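Spermidine N(1)-acetyltransferase (Thermoplasma acidophilum, PDB 3K9U) transfers an acetyl group from acetyl-CoA to polyamines such as spermidine, a reaction that protects the cell against polyamine toxicity. Local coordinates at residues 17-29 with 90-102. Residues are numbered along the deposited sequence; the frame is centred on the assembly and turned at random.
Sequences IEVARESWKWTYA and LRLYLKPEYTHKK. With NI (nickel (II) ion), chain D; ACO (acetyl coenzyme *a), chain G.
S23 and Y93 meet where helix 17-27 crosses strand 90-94 at 88°, in the GNAT fold, whose strand 90-94 binds acetyl-CoA through its backbone: L92 O takes the pantetheine N4P at 2.7 Å, and L94 N gives to O9P. The tight part surrounds the Y93 ring. Y93 points toward the helix, and CG anti to the carbonyl carbon lays its ring between S23, W24 and Y28; S23 OG lies at the ring's edge, W24 CD1 over one face, and Y28 OH shares a 2.7 Å hydrogen bond with Y93 OH. The W24 and Y93 rings meet obliquely, planes 35° apart, while W40 stacks on W24. Further along, P96 CB sits over the five-membered ring of W26, a CH-pi contact 3.8 Å from the centroid, and W26 NE1 bonds to E97 O of the second subunit. An alanine in place of W26 takes away the indole and would probably leave P96 CB without its ring face, E97 O of the second subunit without its N-H donor, and a gap beside ACO C7P. The looser, partly exposed side holds E22, K95 and E97: E22 OE2 stays 4.0 Å from K95 NZ, whose salt bridge goes to E97 OE2, a weak bond. Back in the buried part, S23 OG, anti to the backbone N, donates to L94 O at 2.7 Å from 36° above the carbonyl plane.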
loop_
_atom_site.group_PDB
_atom_site.type_symbol
_atom_site.label_atom_id
_atom_site.label_comp_id
_atom_site.label_asym_id
_atom_site.label_seq_id
_atom_site.Cartn_x
_atom_site.Cartn_y
_atom_site.Cartn_z
ATOM N N ILE A 17 -19.289 1.521 -1.828
ATOM C CA ILE A 17 -19.257 0.107 -2.218
ATOM C C ILE A 17 -17.925 -0.255 -2.869
ATOM O O ILE A 17 -17.373 -1.315 -2.590
ATOM C CB ILE A 17 -20.400 -0.248 -3.136
ATOM C CG1 ILE A 17 -21.748 -0.047 -2.424
ATOM C CG2 ILE A 17 -20.305 -1.718 -3.667
ATOM C CD1 ILE A 17 -22.929 -0.136 -3.426
ATOM N N GLU A 18 -17.380 0.634 -3.694
ATOM C CA GLU A 18 -16.123 0.329 -4.377
ATOM C C GLU A 18 -14.909 0.339 -3.462
ATOM O O GLU A 18 -14.054 -0.503 -3.585
ATOM C CB GLU A 18 -15.894 1.252 -5.565
ATOM C CG GLU A 18 -16.845 1.017 -6.768
ATOM C CD GLU A 18 -17.372 -0.426 -6.894
ATOM O OE1 GLU A 18 -16.549 -1.370 -6.996
ATOM O OE2 GLU A 18 -18.623 -0.611 -6.894
ATOM N N VAL A 19 -14.840 1.294 -2.550
ATOM C CA VAL A 19 -13.818 1.317 -1.534
ATOM C C VAL A 19 -13.829 -0.003 -0.716
ATOM O O VAL A 19 -12.805 -0.717 -0.620
ATOM C CB VAL A 19 -14.054 2.529 -0.593
ATOM C CG1 VAL A 19 -13.167 2.461 0.625
ATOM C CG2 VAL A 19 -13.857 3.863 -1.355
ATOM N N ALA A 20 -14.988 -0.320 -0.146
ATOM C CA ALA A 20 -15.191 -1.555 0.602
ATOM C C ALA A 20 -14.739 -2.730 -0.227
ATOM O O ALA A 20 -13.937 -3.569 0.231
ATOM C CB ALA A 20 -16.647 -1.726 0.947
ATOM N N ARG A 21 -15.240 -2.793 -1.456
ATOM C CA ARG A 21 -14.933 -3.936 -2.287
ATOM C C ARG A 21 -13.411 -4.083 -2.404
ATOM O O ARG A 21 -12.885 -5.179 -2.209
ATOM C CB ARG A 21 -15.557 -3.826 -3.682
ATOM C CG ARG A 21 -15.269 -5.075 -4.542
ATOM C CD ARG A 21 -15.531 -4.859 -6.047
ATOM N NE ARG A 21 -16.826 -4.231 -6.264
ATOM C CZ ARG A 21 -17.986 -4.859 -6.154
ATOM N NH1 ARG A 21 -18.029 -6.155 -5.868
ATOM N NH2 ARG A 21 -19.109 -4.185 -6.362
ATOM N N GLU A 22 -12.728 -2.981 -2.732
ATOM C CA GLU A 22 -11.287 -3.028 -3.009
ATOM C C GLU A 22 -10.520 -3.318 -1.737
ATOM O O GLU A 22 -9.549 -4.046 -1.739
ATOM C CB GLU A 22 -10.775 -1.705 -3.610
ATOM C CG GLU A 22 -11.170 -1.500 -5.061
ATOM C CD GLU A 22 -10.524 -0.248 -5.660
ATOM O OE1 GLU A 22 -11.289 0.653 -6.072
ATOM O OE2 GLU A 22 -9.257 -0.160 -5.694
ATOM N N SER A 23 -10.978 -2.752 -0.633
ATOM C CA SER A 23 -10.269 -2.959 0.624
ATOM C C SER A 23 -10.402 -4.416 1.099
ATOM O O SER A 23 -9.426 -5.022 1.536
ATOM C CB SER A 23 -10.756 -1.975 1.672
ATOM O OG SER A 23 -9.835 -1.888 2.738
ATOM N N TRP A 24 -11.585 -4.989 0.966
ATOM C CA TRP A 24 -11.803 -6.357 1.444
ATOM C C TRP A 24 -10.984 -7.332 0.595
ATOM O O TRP A 24 -10.366 -8.240 1.132
ATOM C CB TRP A 24 -13.305 -6.745 1.410
ATOM C CG TRP A 24 -13.971 -6.698 2.733
ATOM C CD1 TRP A 24 -14.299 -5.578 3.448
ATOM C CD2 TRP A 24 -14.371 -7.819 3.535
ATOM N NE1 TRP A 24 -14.875 -5.938 4.655
ATOM C CE2 TRP A 24 -14.927 -7.307 4.729
ATOM C CE3 TRP A 24 -14.299 -9.209 3.366
ATOM C CZ2 TRP A 24 -15.432 -8.144 5.746
ATOM C CZ3 TRP A 24 -14.790 -10.050 4.383
ATOM C CH2 TRP A 24 -15.351 -9.515 5.552
ATOM N N LYS A 25 -10.964 -7.142 -0.724
ATOM C CA LYS A 25 -10.247 -8.095 -1.601
ATOM C C LYS A 25 -8.744 -8.069 -1.318
ATOM O O LYS A 25 -8.049 -9.108 -1.383
ATOM C CB LYS A 25 -10.499 -7.815 -3.085
ATOM C CG LYS A 25 -11.898 -8.182 -3.582
ATOM C CD LYS A 25 -11.985 -7.871 -5.061
ATOM C CE LYS A 25 -13.231 -8.401 -5.706
ATOM N NZ LYS A 25 -13.419 -7.795 -7.070
ATOM N N TRP A 26 -8.250 -6.875 -1.018
ATOM C CA TRP A 26 -6.837 -6.694 -0.714
ATOM C C TRP A 26 -6.509 -7.167 0.720
ATOM O O TRP A 26 -5.621 -7.969 0.884
ATOM C CB TRP A 26 -6.443 -5.239 -0.882
ATOM C CG TRP A 26 -4.996 -4.950 -0.499
ATOM C CD1 TRP A 26 -3.875 -5.225 -1.248
ATOM C CD2 TRP A 26 -4.519 -4.326 0.706
ATOM N NE1 TRP A 26 -2.742 -4.785 -0.588
ATOM C CE2 TRP A 26 -3.109 -4.259 0.619
ATOM C CE3 TRP A 26 -5.145 -3.794 1.837
ATOM C CZ2 TRP A 26 -2.327 -3.672 1.603
ATOM C CZ3 TRP A 26 -4.348 -3.222 2.840
ATOM C CH2 TRP A 26 -2.959 -3.170 2.701
ATOM N N THR A 27 -7.237 -6.688 1.730
ATOM C CA THR A 27 -6.953 -7.039 3.133
ATOM C C THR A 27 -7.117 -8.514 3.476
ATOM O O THR A 27 -6.399 -9.044 4.288
ATOM C CB THR A 27 -7.897 -6.331 4.110
ATOM O OG1 THR A 27 -8.117 -4.974 3.695
ATOM C CG2 THR A 27 -7.284 -6.349 5.518
ATOM N N TYR A 28 -8.095 -9.179 2.874
ATOM C CA TYR A 28 -8.376 -10.551 3.241
ATOM C C TYR A 28 -7.896 -11.570 2.196
ATOM O O TYR A 28 -8.295 -12.737 2.227
ATOM C CB TYR A 28 -9.866 -10.670 3.529
ATOM C CG TYR A 28 -10.323 -9.790 4.690
ATOM C CD1 TYR A 28 -10.052 -10.145 5.988
ATOM C CD2 TYR A 28 -11.077 -8.639 4.478
ATOM C CE1 TYR A 28 -10.468 -9.363 7.065
ATOM C CE2 TYR A 28 -11.498 -7.832 5.556
ATOM C CZ TYR A 28 -11.179 -8.214 6.850
ATOM O OH TYR A 28 -11.567 -7.460 7.929
ATOM N N ALA A 29 -7.041 -11.136 1.281
ATOM C CA ALA A 29 -6.536 -12.041 0.237
ATOM C C ALA A 29 -5.933 -13.345 0.801
ATOM O O ALA A 29 -6.217 -14.438 0.288
ATOM C CB ALA A 29 -5.499 -11.337 -0.699
ATOM N N LEU A 90 -16.801 -0.841 14.555
ATOM C CA LEU A 90 -17.328 -1.950 13.765
ATOM C C LEU A 90 -16.572 -2.126 12.486
ATOM O O LEU A 90 -16.461 -3.225 12.006
ATOM C CB LEU A 90 -18.804 -1.747 13.410
ATOM C CG LEU A 90 -19.779 -1.675 14.581
ATOM C CD1 LEU A 90 -21.131 -1.130 14.064
ATOM C CD2 LEU A 90 -19.939 -3.044 15.281
ATOM N N ARG A 91 -16.060 -1.034 11.936
ATOM C CA ARG A 91 -15.658 -0.990 10.529
ATOM C C ARG A 91 -14.627 0.121 10.275
ATOM O O ARG A 91 -14.870 1.274 10.630
ATOM C CB ARG A 91 -16.928 -0.697 9.715
ATOM C CG ARG A 91 -17.175 -1.598 8.566
ATOM C CD ARG A 91 -18.587 -2.156 8.489
ATOM N NE ARG A 91 -19.732 -1.231 8.499
ATOM C CZ ARG A 91 -20.633 -1.069 7.515
ATOM N NH1 ARG A 91 -21.678 -0.270 7.713
ATOM N NH2 ARG A 91 -20.512 -1.660 6.321
ATOM N N LEU A 92 -13.511 -0.219 9.633
ATOM C CA LEU A 92 -12.531 0.779 9.202
ATOM C C LEU A 92 -11.729 0.260 8.041
ATOM O O LEU A 92 -10.904 -0.642 8.203
ATOM C CB LEU A 92 -11.582 1.137 10.353
ATOM C CG LEU A 92 -10.423 2.087 10.107
ATOM C CD1 LEU A 92 -10.940 3.348 9.542
ATOM C CD2 LEU A 92 -9.674 2.358 11.407
ATOM N N TYR A 93 -11.962 0.854 6.879
ATOM C CA TYR A 93 -11.390 0.371 5.635
ATOM C C TYR A 93 -11.002 1.544 4.738
ATOM O O TYR A 93 -11.794 2.458 4.557
ATOM C CB TYR A 93 -12.398 -0.538 4.897
ATOM C CG TYR A 93 -12.663 -1.845 5.598
ATOM C CD1 TYR A 93 -11.797 -2.921 5.449
ATOM C CD2 TYR A 93 -13.755 -1.996 6.446
ATOM C CE1 TYR A 93 -12.011 -4.108 6.106
ATOM C CE2 TYR A 93 -13.982 -3.190 7.111
ATOM C CZ TYR A 93 -13.117 -4.243 6.926
ATOM O OH TYR A 93 -13.330 -5.431 7.577
ATOM N N LEU A 94 -9.788 1.491 4.185
ATOM C CA LEU A 94 -9.315 2.415 3.167
ATOM C C LEU A 94 -9.044 1.649 1.875
ATOM O O LEU A 94 -8.732 0.440 1.920
ATOM C CB LEU A 94 -7.988 3.025 3.578
ATOM C CG LEU A 94 -7.917 3.660 4.960
ATOM C CD1 LEU A 94 -6.478 4.241 5.252
ATOM C CD2 LEU A 94 -9.010 4.722 5.084
ATOM N N LYS A 95 -9.078 2.373 0.748
ATOM C CA LYS A 95 -8.491 1.894 -0.496
ATOM C C LYS A 95 -7.042 1.540 -0.244
ATOM O O LYS A 95 -6.317 2.324 0.375
ATOM C CB LYS A 95 -8.524 2.953 -1.596
ATOM C CG LYS A 95 -9.814 3.079 -2.360
ATOM C CD LYS A 95 -9.635 3.997 -3.641
ATOM C CE LYS A 95 -9.144 3.273 -4.959
ATOM N NZ LYS A 95 -7.688 3.518 -5.373
ATOM N N PRO A 96 -6.592 0.379 -0.756
ATOM C CA PRO A 96 -5.229 -0.098 -0.447
ATOM C C PRO A 96 -4.129 0.889 -0.753
ATOM O O PRO A 96 -3.154 1.002 0.009
ATOM C CB PRO A 96 -5.086 -1.346 -1.309
ATOM C CG PRO A 96 -6.537 -1.829 -1.456
ATOM C CD PRO A 96 -7.382 -0.612 -1.515
ATOM N N GLU A 97 -4.275 1.625 -1.842
ATOM C CA GLU A 97 -3.210 2.533 -2.269
ATOM C C GLU A 97 -3.175 3.827 -1.433
ATOM O O GLU A 97 -2.258 4.613 -1.602
ATOM C CB GLU A 97 -3.214 2.793 -3.809
ATOM C CG GLU A 97 -4.569 2.937 -4.464
ATOM C CD GLU A 97 -5.202 1.574 -4.847
ATOM O OE1 GLU A 97 -4.683 0.912 -5.798
ATOM O OE2 GLU A 97 -6.207 1.170 -4.209
ATOM N N TYR A 98 -4.165 4.011 -0.549
ATOM C CA TYR A 98 -4.231 5.130 0.383
ATOM C C TYR A 98 -3.866 4.721 1.812
ATOM O O TYR A 98 -3.941 5.556 2.689
ATOM C CB TYR A 98 -5.637 5.764 0.381
ATOM C CG TYR A 98 -5.857 6.600 -0.855
ATOM C CD1 TYR A 98 -5.529 7.954 -0.857
ATOM C CD2 TYR A 98 -6.304 6.033 -2.049
ATOM C CE1 TYR A 98 -5.682 8.744 -2.011
ATOM C CE2 TYR A 98 -6.452 6.828 -3.220
ATOM C CZ TYR A 98 -6.143 8.176 -3.167
ATOM O OH TYR A 98 -6.273 8.991 -4.249
ATOM N N THR A 99 -3.450 3.461 2.026
ATOM C CA THR A 99 -3.010 3.007 3.356
ATOM C C THR A 99 -1.598 3.495 3.647
ATOM O O THR A 99 -0.910 3.913 2.750
ATOM C CB THR A 99 -2.999 1.474 3.493
ATOM O OG1 THR A 99 -2.095 0.905 2.519
ATOM C CG2 THR A 99 -4.445 0.890 3.323
ATOM N N HIS A 100 -1.225 3.465 4.932
ATOM C CA HIS A 100 0.122 3.794 5.414
ATOM C C HIS A 100 0.463 5.286 5.253
ATOM O O HIS A 100 1.636 5.643 5.124
ATOM C CB HIS A 100 1.199 2.891 4.747
ATOM C CG HIS A 100 2.400 2.581 5.620
ATOM N ND1 HIS A 100 3.167 3.560 6.211
ATOM C CD2 HIS A 100 3.003 1.397 5.928
ATOM C CE1 HIS A 100 4.169 2.996 6.882
ATOM N NE2 HIS A 100 4.109 1.685 6.708
ATOM N N LYS A 101 -0.553 6.155 5.280
ATOM C CA LYS A 101 -0.299 7.603 5.339
ATOM C C LYS A 101 -1.075 8.295 6.436
ATOM O O LYS A 101 -1.319 9.479 6.332
ATOM C CB LYS A 101 -0.625 8.289 4.010
ATOM C CG LYS A 101 -0.003 7.655 2.767
ATOM C CD LYS A 101 -0.915 7.946 1.545
ATOM C CE LYS A 101 -0.289 7.521 0.228
ATOM N NZ LYS A 101 -0.551 6.105 -0.063
ATOM N N LYS A 102 -1.487 7.565 7.465
ATOM C CA LYS A 102 -2.150 8.156 8.641
ATOM C C LYS A 102 -3.574 8.630 8.388
ATOM O O LYS A 102 -4.146 9.345 9.234
ATOM C CB LYS A 102 -1.376 9.335 9.204
ATOM C CG LYS A 102 0.126 9.185 9.297
ATOM C CD LYS A 102 0.609 8.821 10.685
ATOM C CE LYS A 102 2.144 8.547 10.624
ATOM N NZ LYS A 102 2.723 8.430 11.984
HETATM NI NI NI D . 5.126 0.148 7.619
HETATM N N1A ACO G . 1.034 -2.706 4.712
HETATM C C2A ACO G . 1.361 -3.193 5.934
HETATM N N3A ACO G . 1.024 -2.565 7.075
HETATM C C4A ACO G . 0.303 -1.429 7.067
HETATM C C5A ACO G . -0.070 -0.882 5.765
HETATM C C6A ACO G . 0.330 -1.604 4.547
HETATM N N6A ACO G . 0.025 -1.149 3.307
HETATM N N7A ACO G . -0.752 0.224 6.003
HETATM C C8A ACO G . -0.802 0.385 7.335
HETATM N N9A ACO G . -0.193 -0.613 7.990
HETATM C C1B ACO G . -0.067 -0.684 9.482
HETATM C C2B ACO G . 1.368 -0.814 9.996
HETATM O O2B ACO G . 1.412 -1.455 11.298
HETATM C C3B ACO G . 1.840 0.604 10.128
HETATM O O3B ACO G . 2.910 0.721 11.085
HETATM P P3B ACO G . 4.433 0.689 10.495
HETATM O O7A ACO G . 4.589 2.053 9.957
HETATM O O8A ACO G . 4.409 -0.413 9.443
HETATM O O9A ACO G . 5.202 0.351 11.762
HETATM C C4B ACO G . 0.575 1.374 10.459
HETATM O O4B ACO G . -0.523 0.538 10.069
HETATM C C5B ACO G . 0.469 2.705 9.745
HETATM O O5B ACO G . -0.473 3.576 10.389
HETATM P P1A ACO G . -1.497 4.476 9.531
HETATM O O1A ACO G . -0.774 5.121 8.356
HETATM O O2A ACO G . -2.285 5.361 10.459
HETATM O O3A ACO G . -2.460 3.290 8.978
HETATM P P2A ACO G . -3.546 3.508 7.788
HETATM O O4A ACO G . -3.112 2.603 6.659
HETATM O O5A ACO G . -3.807 4.991 7.556
HETATM O O6A ACO G . -4.867 2.905 8.432
HETATM C CBP ACO G . -5.894 0.753 8.339
HETATM C CCP ACO G . -4.878 1.625 9.054
HETATM C CDP ACO G . -5.984 -0.592 9.033
HETATM C CEP ACO G . -7.243 1.456 8.459
HETATM C CAP ACO G . -5.521 0.590 6.847
HETATM O OAP ACO G . -4.193 0.077 6.681
HETATM C C9P ACO G . -6.472 -0.289 6.082
HETATM O O9P ACO G . -7.518 0.176 5.669
HETATM N N8P ACO G . -6.117 -1.542 5.927
HETATM C C7P ACO G . -6.937 -2.548 5.291
HETATM C C6P ACO G . -8.281 -2.797 5.958
HETATM C C5P ACO G . -8.206 -3.221 7.409
HETATM O O5P ACO G . -7.397 -4.043 7.812
HETATM N N4P ACO G . -9.118 -2.679 8.220
HETATM C C3P ACO G . -9.254 -3.086 9.617
HETATM C C2P ACO G . -10.277 -4.207 9.731
HETATM S S1P ACO G . -10.704 -4.563 11.409
HETATM C C ACO G . -12.103 -3.651 11.680
HETATM O O ACO G . -12.608 -3.060 10.733
HETATM C CH3 ACO G . -12.743 -3.591 13.055
#